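Oligoribonuclease (Colwellia psychrerythraea, PDB 6A4D) probably degrades very short RNA oligonucleotides to mononucleotides, acting as an exonuclease of the RNase H-like clan. Local coordinates at residues 4-17 and 29-43. The protein carries 1 engineered substitution. Residues are numbered along the deposited sequence; the frame is centred on the assembly and turned at random.
Sequences MAGNDSNLIWLDLE and LEIAIIITDSELNIL. With 9RC (5'-O-[(S)-hydroxy(4-nitrophenoxy)phosphoryl]thymidine), chain D.
Trp-13 and Ile-34 form one of the hydrogen-bonded pairs that join strands 11-17 and 29-36 as antiparallel neighbours. Trp-13 N gives a bond of 2.8 Å to Ile-34 O, and Ile-34 N returns one to Trp-13 O. Leu-11 with Thr-36 and Asp-15 with Ala-32 are paired likewise. At Glu-17 a classic beta bulge breaks the rhythm: Leu-29 N and Glu-30 N both reach Glu-17 O from the same face of its carbonyl plane.

Trp-13 CG sits beside the backbone N (chi1 -63°), and the ring reaches diagonally across to the neighbouring strand, where NE1 donates to Thr-36 OG1 at 3.0 Å. That bond is bent (141°). Thr-36 OG1 in turn donates to Asp-37 O. A phenylalanine in place of the tryptophan would probably leave Thr-36 OG1 without its indole donor and Leu-40 CD2 without the CZ2 carbon it packs on.

On the face opposite Trp-13, that of Ile-12, Leu-14 and Leu-16, Ile-12 lies alongside Ile-33, CG2 to CG2 at 3.8 Å. Leu-16 CD2 presses on Ile-31 CG1 at 3.5 Å, tight for two carbons. Helices 85-99 and 112-122 pack on this side.

Water bridges Ser-9 OG and Ser-38 OG near the second subunit, whose Trp-147 bonds to Ser-38 O.

At the far end Glu-17 OE1 accepts from OAK of the bound thymidine ester at 2.9 Å. The arrangement is the antiparallel hairpin of the RNase H-like exonuclease sheet, with the ligand pocket at its end.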
loop_
_atom_site.group_PDB
_atom_site.type_symbol
_atom_site.label_atom_id
_atom_site.label_comp_id
_atom_site.label_asym_id
_atom_site.label_seq_id
_atom_site.Cartn_x
_atom_site.Cartn_y
_atom_site.Cartn_z
ATOM N N MET A 4 -9.618 20.253 -17.195
ATOM C CA MET A 4 -9.956 19.192 -16.232
ATOM C C MET A 4 -9.450 19.478 -14.807
ATOM O O MET A 4 -9.796 18.734 -13.866
ATOM C CB MET A 4 -9.359 17.876 -16.730
ATOM C CG MET A 4 -10.191 16.647 -16.414
ATOM S SD MET A 4 -11.265 16.220 -17.796
ATOM C CE MET A 4 -10.161 15.555 -19.047
ATOM N N ALA A 5 -8.650 20.541 -14.654
ATOM C CA ALA A 5 -8.120 20.972 -13.351
ATOM C C ALA A 5 -9.223 21.097 -12.331
ATOM O O ALA A 5 -10.280 21.642 -12.601
ATOM C CB ALA A 5 -7.344 22.288 -13.460
ATOM N N GLY A 6 -8.996 20.519 -11.166
ATOM C CA GLY A 6 -9.914 20.634 -10.067
ATOM C C GLY A 6 -10.941 19.530 -9.995
ATOM O O GLY A 6 -11.721 19.482 -9.028
ATOM N N ASN A 7 -10.953 18.630 -10.973
ATOM C CA ASN A 7 -11.978 17.560 -11.012
ATOM C C ASN A 7 -11.745 16.517 -9.925
ATOM O O ASN A 7 -10.694 15.951 -9.811
ATOM C CB ASN A 7 -11.925 16.859 -12.376
ATOM C CG ASN A 7 -12.952 15.745 -12.502
ATOM O OD1 ASN A 7 -13.237 15.035 -11.543
ATOM N ND2 ASN A 7 -13.515 15.595 -13.689
ATOM N N ASP A 8 -12.764 16.220 -9.172
ATOM C CA ASP A 8 -12.670 15.341 -8.037
ATOM C C ASP A 8 -12.186 13.902 -8.332
ATOM O O ASP A 8 -11.919 13.192 -7.408
ATOM C CB ASP A 8 -14.049 15.241 -7.366
ATOM C CG ASP A 8 -14.436 16.517 -6.621
ATOM O OD1 ASP A 8 -14.083 17.634 -7.104
ATOM O OD2 ASP A 8 -15.106 16.391 -5.553
ATOM N N SER A 9 -12.148 13.474 -9.586
ATOM C CA SER A 9 -11.848 12.145 -9.907
ATOM C C SER A 9 -10.433 12.063 -10.485
ATOM O O SER A 9 -9.947 10.993 -10.764
ATOM C CB SER A 9 -12.978 11.582 -10.778
ATOM O OG SER A 9 -12.821 11.911 -12.134
ATOM N N ASN A 10 -9.714 13.179 -10.533
ATOM C CA ASN A 10 -8.319 13.141 -10.954
ATOM C C ASN A 10 -7.395 12.258 -10.032
ATOM O O ASN A 10 -7.559 12.169 -8.849
ATOM C CB ASN A 10 -7.779 14.539 -11.092
ATOM C CG ASN A 10 -8.485 15.341 -12.181
ATOM O OD1 ASN A 10 -9.105 14.780 -13.124
ATOM N ND2 ASN A 10 -8.384 16.658 -12.073
ATOM N N LEU A 11 -6.435 11.612 -10.643
ATOM C CA LEU A 11 -5.499 10.795 -9.940
ATOM C C LEU A 11 -4.112 11.444 -9.865
ATOM O O LEU A 11 -3.587 11.906 -10.875
ATOM C CB LEU A 11 -5.452 9.437 -10.627
ATOM C CG LEU A 11 -6.769 8.703 -10.599
ATOM C CD1 LEU A 11 -6.648 7.554 -11.597
ATOM C CD2 LEU A 11 -7.093 8.248 -9.170
ATOM N N ILE A 12 -3.499 11.376 -8.681
ATOM C CA ILE A 12 -2.059 11.768 -8.449
ATOM C C ILE A 12 -1.115 10.567 -8.461
ATOM O O ILE A 12 -1.175 9.664 -7.562
ATOM C CB ILE A 12 -1.902 12.476 -7.103
ATOM C CG1 ILE A 12 -2.880 13.668 -7.012
ATOM C CG2 ILE A 12 -0.460 12.958 -6.963
ATOM C CD1 ILE A 12 -2.761 14.510 -5.739
ATOM N N TRP A 13 -0.270 10.529 -9.488
ATOM C CA TRP A 13 0.719 9.509 -9.669
ATOM C C TRP A 13 2.088 10.018 -9.236
ATOM O O TRP A 13 2.468 11.112 -9.581
ATOM C CB TRP A 13 0.830 9.116 -11.121
ATOM C CG TRP A 13 -0.418 8.535 -11.605
ATOM C CD1 TRP A 13 -1.556 9.186 -11.930
ATOM C CD2 TRP A 13 -0.655 7.183 -11.803
ATOM N NE1 TRP A 13 -2.504 8.305 -12.336
ATOM C CE2 TRP A 13 -1.973 7.059 -12.291
ATOM C CE3 TRP A 13 0.132 6.032 -11.674
ATOM C CZ2 TRP A 13 -2.551 5.845 -12.562
ATOM C CZ3 TRP A 13 -0.459 4.801 -11.991
ATOM C CH2 TRP A 13 -1.780 4.729 -12.415
ATOM N N LEU A 14 2.843 9.220 -8.501
ATOM C CA LEU A 14 4.201 9.614 -8.231
ATOM C C LEU A 14 5.192 8.505 -8.154
ATOM O O LEU A 14 4.866 7.316 -8.025
ATOM C CB LEU A 14 4.246 10.475 -6.997
ATOM C CG LEU A 14 3.679 9.969 -5.702
ATOM C CD1 LEU A 14 4.719 9.136 -5.019
ATOM C CD2 LEU A 14 3.338 11.152 -4.801
ATOM N N ASP A 15 6.445 8.893 -8.243
ATOM C CA ASP A 15 7.506 7.943 -8.041
ATOM C C ASP A 15 8.631 8.664 -7.350
ATOM O O ASP A 15 8.819 9.848 -7.570
ATOM C CB ASP A 15 7.942 7.336 -9.369
ATOM C CG ASP A 15 9.102 6.330 -9.218
ATOM O OD1 ASP A 15 8.935 5.353 -8.443
ATOM O OD2 ASP A 15 10.167 6.545 -9.869
ATOM N N LEU A 16 9.352 7.920 -6.503
ATOM C CA LEU A 16 10.455 8.430 -5.702
ATOM C C LEU A 16 11.673 7.551 -5.904
ATOM O O LEU A 16 11.560 6.353 -6.130
ATOM C CB LEU A 16 10.118 8.349 -4.211
ATOM C CG LEU A 16 9.076 9.265 -3.578
ATOM C CD1 LEU A 16 9.177 9.267 -2.056
ATOM C CD2 LEU A 16 9.160 10.684 -4.055
ATOM N N GLU A 17 12.854 8.147 -5.788
ATOM C CA GLU A 17 14.076 7.374 -5.600
ATOM C C GLU A 17 14.555 7.710 -4.201
ATOM O O GLU A 17 14.340 8.838 -3.717
ATOM C CB GLU A 17 15.113 7.698 -6.670
ATOM C CG GLU A 17 14.688 7.469 -8.129
ATOM C CD GLU A 17 13.962 6.149 -8.341
ATOM O OE1 GLU A 17 14.475 5.110 -7.876
ATOM O OE2 GLU A 17 12.844 6.151 -8.919
ATOM N N LEU A 29 15.904 10.841 -2.635
ATOM C CA LEU A 29 16.779 11.458 -3.660
ATOM C C LEU A 29 16.073 12.187 -4.794
ATOM O O LEU A 29 16.618 13.144 -5.348
ATOM C CB LEU A 29 17.731 10.406 -4.226
ATOM C CG LEU A 29 18.679 9.849 -3.168
ATOM C CD1 LEU A 29 19.564 8.805 -3.800
ATOM C CD2 LEU A 29 19.505 10.972 -2.541
ATOM N N GLU A 30 14.858 11.759 -5.125
ATOM C CA GLU A 30 14.144 12.312 -6.276
ATOM C C GLU A 30 12.661 12.155 -6.084
ATOM O O GLU A 30 12.226 11.176 -5.480
ATOM C CB GLU A 30 14.532 11.559 -7.552
ATOM C CG GLU A 30 14.293 12.319 -8.848
ATOM C CD GLU A 30 14.457 11.441 -10.094
ATOM O OE1 GLU A 30 14.458 10.196 -10.012
ATOM O OE2 GLU A 30 14.562 12.010 -11.191
ATOM N N ILE A 31 11.908 13.107 -6.621
ATOM C CA ILE A 31 10.471 13.020 -6.693
ATOM C C ILE A 31 9.960 13.500 -8.080
ATOM O O ILE A 31 10.437 14.478 -8.646
ATOM C CB ILE A 31 9.817 13.780 -5.493
ATOM C CG1 ILE A 31 8.289 13.680 -5.549
ATOM C CG2 ILE A 31 10.220 15.257 -5.414
ATOM C CD1 ILE A 31 7.643 14.039 -4.232
ATOM N N ALA A 32 9.031 12.752 -8.643
ATOM C CA ALA A 32 8.306 13.147 -9.881
ATOM C C ALA A 32 6.807 12.900 -9.667
ATOM O O ALA A 32 6.443 11.955 -8.952
ATOM C CB ALA A 32 8.822 12.359 -11.077
ATOM N N ILE A 33 5.963 13.768 -10.222
ATOM C CA ILE A 33 4.503 13.659 -10.060
ATOM C C ILE A 33 3.833 13.816 -11.438
ATOM O O ILE A 33 4.186 14.705 -12.209
ATOM C CB ILE A 33 3.904 14.734 -9.106
ATOM C CG1 ILE A 33 4.586 14.761 -7.733
ATOM C CG2 ILE A 33 2.371 14.586 -8.944
ATOM C CD1 ILE A 33 4.414 16.106 -7.048
ATOM N N ILE A 34 2.853 12.968 -11.738
ATOM C CA ILE A 34 1.989 13.153 -12.913
ATOM C C ILE A 34 0.545 13.110 -12.447
ATOM O O ILE A 34 0.166 12.318 -11.601
ATOM C CB ILE A 34 2.299 12.093 -13.977
ATOM C CG1 ILE A 34 3.664 12.412 -14.562
ATOM C CG2 ILE A 34 1.205 12.036 -15.047
ATOM C CD1 ILE A 34 4.108 11.577 -15.732
ATOM N N ILE A 35 -0.253 14.000 -12.994
ATOM C CA ILE A 35 -1.680 14.019 -12.785
ATOM C C ILE A 35 -2.356 13.452 -14.026
ATOM O O ILE A 35 -2.015 13.857 -15.127
ATOM C CB ILE A 35 -2.154 15.461 -12.620
ATOM C CG1 ILE A 35 -1.350 16.157 -11.499
ATOM C CG2 ILE A 35 -3.648 15.502 -12.341
ATOM C CD1 ILE A 35 -1.814 15.797 -10.101
ATOM N N THR A 36 -3.295 12.526 -13.848
ATOM C CA THR A 36 -4.123 11.981 -14.958
ATOM C C THR A 36 -5.540 12.202 -14.588
ATOM O O THR A 36 -5.833 12.446 -13.433
ATOM C CB THR A 36 -4.013 10.473 -15.164
ATOM O OG1 THR A 36 -4.534 9.804 -14.027
ATOM C CG2 THR A 36 -2.641 10.019 -15.385
ATOM N N ASP A 37 -6.451 12.110 -15.554
ATOM C CA ASP A 37 -7.874 12.070 -15.193
ATOM C C ASP A 37 -8.214 10.638 -14.768
ATOM O O ASP A 37 -7.366 9.706 -14.818
ATOM C CB ASP A 37 -8.786 12.528 -16.363
ATOM C CG ASP A 37 -8.647 11.667 -17.629
ATOM O OD1 ASP A 37 -8.145 10.496 -17.542
ATOM O OD2 ASP A 37 -9.039 12.167 -18.723
ATOM N N SER A 38 -9.465 10.427 -14.414
ATOM C CA SER A 38 -9.880 9.098 -13.969
ATOM C C SER A 38 -9.806 8.051 -15.089
ATOM O O SER A 38 -9.824 6.856 -14.802
ATOM C CB SER A 38 -11.269 9.152 -13.370
ATOM O OG SER A 38 -12.180 9.431 -14.389
ATOM N N GLU A 39 -9.725 8.496 -16.349
ATOM C CA GLU A 39 -9.641 7.594 -17.495
ATOM C C GLU A 39 -8.206 7.460 -17.982
ATOM O O GLU A 39 -7.971 6.948 -19.045
ATOM C CB GLU A 39 -10.632 8.049 -18.619
ATOM C CG GLU A 39 -12.124 8.045 -18.211
ATOM C CD GLU A 39 -13.126 8.025 -19.397
ATOM O OE1 GLU A 39 -12.745 8.323 -20.550
ATOM O OE2 GLU A 39 -14.326 7.696 -19.218
ATOM N N LEU A 40 -7.252 7.893 -17.164
ATOM C CA LEU A 40 -5.792 7.741 -17.337
ATOM C C LEU A 40 -5.132 8.609 -18.395
ATOM O O LEU A 40 -3.994 8.375 -18.781
ATOM C CB LEU A 40 -5.396 6.279 -17.527
ATOM C CG LEU A 40 -5.920 5.293 -16.496
ATOM C CD1 LEU A 40 -5.334 3.916 -16.831
ATOM C CD2 LEU A 40 -5.609 5.727 -15.076
ATOM N N ASN A 41 -5.816 9.637 -18.837
ATOM C CA ASN A 41 -5.216 10.617 -19.759
ATOM C C ASN A 41 -4.368 11.556 -18.959
ATOM O O ASN A 41 -4.858 12.150 -18.000
ATOM C CB ASN A 41 -6.301 11.465 -20.448
ATOM C CG ASN A 41 -7.208 10.631 -21.291
ATOM O OD1 ASN A 41 -6.732 9.850 -22.076
ATOM N ND2 ASN A 41 -8.514 10.728 -21.062
ATOM N N ILE A 42 -3.132 11.733 -19.377
ATOM C CA ILE A 42 -2.190 12.567 -18.649
ATOM C C ILE A 42 -2.611 14.028 -18.750
ATOM O O ILE A 42 -2.677 14.511 -19.831
ATOM C CB ILE A 42 -0.761 12.311 -19.182
ATOM C CG1 ILE A 42 -0.334 10.917 -18.737
ATOM C CG2 ILE A 42 0.234 13.325 -18.628
ATOM C CD1 ILE A 42 0.938 10.397 -19.357
ATOM N N LEU A 43 -2.986 14.677 -17.653
ATOM C CA LEU A 43 -3.367 16.091 -17.653
ATOM C C LEU A 43 -2.203 17.097 -17.444
ATOM O O LEU A 43 -2.308 18.241 -17.879
ATOM C CB LEU A 43 -4.375 16.413 -16.577
ATOM C CG LEU A 43 -5.583 15.538 -16.416
ATOM C CD1 LEU A 43 -6.412 16.035 -15.243
ATOM C CD2 LEU A 43 -6.409 15.460 -17.696
HETATM O OAJ 9RC D . 17.858 0.006 -2.458
HETATM C CAE 9RC D . 17.166 -0.559 -3.302
HETATM N NAI 9RC D . 17.554 -1.825 -3.755
HETATM C CAL 9RC D . 16.815 -2.507 -4.703
HETATM O OAS 9RC D . 17.221 -3.597 -5.088
HETATM C CAT 9RC D . 15.654 -1.947 -5.214
HETATM C CAU 9RC D . 14.900 -2.635 -6.182
HETATM C CAF 9RC D . 15.275 -0.703 -4.737
HETATM N NAB 9RC D . 16.033 -0.001 -3.770
HETATM C CAA 9RC D . 15.615 1.355 -3.257
HETATM O OAC 9RC D . 14.238 1.592 -3.569
HETATM C CAD 9RC D . 16.375 2.495 -3.902
HETATM C CAH 9RC D . 15.442 2.919 -4.996
HETATM O OAK 9RC D . 15.577 4.284 -5.344
HETATM C CAG 9RC D . 14.130 2.776 -4.356
HETATM C CAR 9RC D . 12.992 2.713 -5.441
HETATM O OAQ 9RC D . 13.037 1.523 -6.303
HETATM P PAP 9RC D . 13.045 1.633 -7.963
HETATM O OAO 9RC D . 11.751 2.157 -8.504
HETATM O OAN 9RC D . 14.273 2.615 -8.230
HETATM O OAM 9RC D . 13.527 0.264 -8.651
HETATM C CAV 9RC D . 12.793 -0.665 -9.335
HETATM C CAW 9RC D . 13.358 -1.944 -9.353
HETATM C CAY 9RC D . 12.731 -2.987 -10.019
HETATM C CBA 9RC D . 11.518 -2.752 -10.672
HETATM N NBB 9RC D . 10.950 -3.777 -11.304
HETATM O OBD 9RC D . 9.833 -4.513 -10.653
HETATM O OBC 9RC D . 11.526 -4.172 -12.636
HETATM C CAZ 9RC D . 10.934 -1.469 -10.674
HETATM C CAX 9RC D . 11.571 -0.420 -10.007
HETATM O O HOH W 1 -13.427 12.109 -14.618
HETATM O O HOH W 2 -10.851 12.694 -13.712
#